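Local coordinates for protein ADP-dependent (S)-NAD(P)H-hydrate dehydratase (Enterococcus faecalis, PDB 2R3B) that probably dehydrates the S-form of hydrated NAD(P)H at the expense of ADP, restoring usable NAD(P)H as part of a cofactor repair pathway, at residues 100-105 against 131-136. Numbering follows the deposited sequence. Where two conformers were deposited one is given.
Sequences EETVLL and LKMVLA
Met133, a selenomethionine here, reaches across from helix 125-137 and lays its terminal methyl against Thr102 and Leu105 at the start of helix 102-111. Met133 CE lies 3.9 Å from Thr102 CG2. Leu105 CD1 is 4.0 Å from the same Met133 CE. The chain is extended through chi2 (176°) and bends at the selenium, where chi3 of 55° turns the methyl aside. Met133 crosses both partner side chains at about a right angle. Thr102 meets it with its methyl; CG2 is anti to the backbone N and lies on the side of Met133, with OG1 farther off. The contact is wholly apolar and small, burying 124 Å². The backbones stay well apart, with Thr102 CA 9.6 Å from Met133 CA. Met133 was deposited in two conformers, of which this is one. Glu101 stands at the N-cap position of helix 102-111, and its OE2 accepts a hydrogen bond from the earlier Gly98 N. On the side of the sheet, Leu105 packs on Val97 of strand 95-97, outermost in the sheet of this chain, and Val134 packs on Ile115 and Ile117 of strand 114-117. The arrangement is plain packing between two helices that cover one face of the central beta-sheet, as in the alpha/beta fold of the ribokinase-like superfamily.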
# COMPACT_ATOMS: atom_id res chain seq x y z
N GLU B 100 2.62 -23.52 9.64
CA GLU B 100 3.54 -24.29 10.49
C GLU B 100 3.17 -24.22 11.97
O GLU B 100 3.68 -24.98 12.80
CB GLU B 100 4.98 -23.77 10.28
CG GLU B 100 5.37 -22.47 11.10
CD GLU B 100 5.04 -21.08 10.44
OE1 GLU B 100 4.29 -21.00 9.54
OE2 GLU B 100 5.54 -20.07 10.89
N GLU B 101 2.31 -23.26 12.33
CA GLU B 101 1.95 -22.98 13.71
C GLU B 101 0.80 -23.89 14.14
O GLU B 101 -0.34 -23.46 14.31
CB GLU B 101 1.60 -21.49 13.84
CG GLU B 101 2.76 -20.58 13.60
CD GLU B 101 2.42 -19.17 13.97
OE1 GLU B 101 2.46 -18.84 15.18
OE2 GLU B 101 2.13 -18.36 13.05
N THR B 102 1.11 -25.18 14.30
CA THR B 102 0.08 -26.23 14.42
C THR B 102 -0.88 -25.98 15.58
O THR B 102 -2.08 -26.07 15.43
CB THR B 102 0.75 -27.61 14.63
OG1 THR B 102 1.73 -27.80 13.61
CG2 THR B 102 -0.30 -28.77 14.56
N VAL B 103 -0.34 -25.68 16.75
CA VAL B 103 -1.16 -25.49 17.94
C VAL B 103 -1.99 -24.22 17.85
O VAL B 103 -3.19 -24.22 18.09
CB VAL B 103 -0.29 -25.52 19.19
CG1 VAL B 103 -1.14 -25.20 20.45
CG2 VAL B 103 0.41 -26.93 19.27
N LEU B 104 -1.35 -23.14 17.44
CA LEU B 104 -2.05 -21.85 17.33
C LEU B 104 -3.15 -21.89 16.27
O LEU B 104 -4.24 -21.37 16.47
CB LEU B 104 -1.04 -20.77 16.99
CG LEU B 104 -1.62 -19.35 16.94
CD1 LEU B 104 -2.42 -19.03 18.23
CD2 LEU B 104 -0.47 -18.36 16.73
N LEU B 105 -2.88 -22.54 15.15
CA LEU B 105 -3.90 -22.62 14.10
C LEU B 105 -5.10 -23.46 14.59
O LEU B 105 -6.27 -23.12 14.36
CB LEU B 105 -3.29 -23.13 12.81
CG LEU B 105 -3.11 -24.58 12.43
CD1 LEU B 105 -4.45 -25.22 12.00
CD2 LEU B 105 -2.11 -24.66 11.26
N LEU B 131 -6.43 -29.18 5.28
CA LEU B 131 -7.85 -29.53 5.05
C LEU B 131 -8.30 -30.69 5.96
O LEU B 131 -9.35 -30.61 6.59
CB LEU B 131 -8.09 -29.92 3.58
CG LEU B 131 -9.52 -30.35 3.23
CD1 LEU B 131 -10.50 -29.23 3.52
CD2 LEU B 131 -9.61 -30.76 1.77
N LYS B 132 -7.52 -31.75 6.04
CA LYS B 132 -7.89 -32.85 6.94
C LYS B 132 -8.00 -32.40 8.39
O LYS B 132 -8.92 -32.82 9.07
CB LYS B 132 -6.85 -33.96 6.92
CG LYS B 132 -6.74 -34.72 5.65
CD LYS B 132 -5.76 -35.86 5.87
CE LYS B 132 -5.05 -36.30 4.65
NZ LYS B 132 -4.01 -37.28 5.12
N MSE B 133 -7.05 -31.58 8.86
CA MSE B 133 -7.10 -31.10 10.24
C MSE B 133 -8.37 -30.33 10.46
O MSE B 133 -9.06 -30.53 11.45
CB MSE B 133 -5.86 -30.24 10.59
CG MSE B 133 -4.57 -31.03 10.64
SE MSE B 133 -3.01 -29.91 10.94
CE MSE B 133 -3.57 -29.11 12.47
N VAL B 134 -8.72 -29.46 9.51
CA VAL B 134 -9.92 -28.64 9.65
C VAL B 134 -11.19 -29.45 9.62
O VAL B 134 -12.11 -29.22 10.40
CB VAL B 134 -9.97 -27.54 8.56
CG1 VAL B 134 -11.37 -26.92 8.46
CG2 VAL B 134 -8.90 -26.50 8.84
N LEU B 135 -11.26 -30.39 8.69
CA LEU B 135 -12.43 -31.25 8.62
C LEU B 135 -12.55 -32.06 9.91
O LEU B 135 -13.64 -32.25 10.40
CB LEU B 135 -12.34 -32.19 7.43
CG LEU B 135 -12.49 -31.51 6.06
CD1 LEU B 135 -12.18 -32.52 4.95
CD2 LEU B 135 -13.86 -30.94 5.90
N ALA B 136 -11.42 -32.55 10.44
CA ALA B 136 -11.45 -33.36 11.68
C ALA B 136 -11.91 -32.53 12.86
O ALA B 136 -12.66 -33.00 13.72
CB ALA B 136 -10.06 -33.92 11.96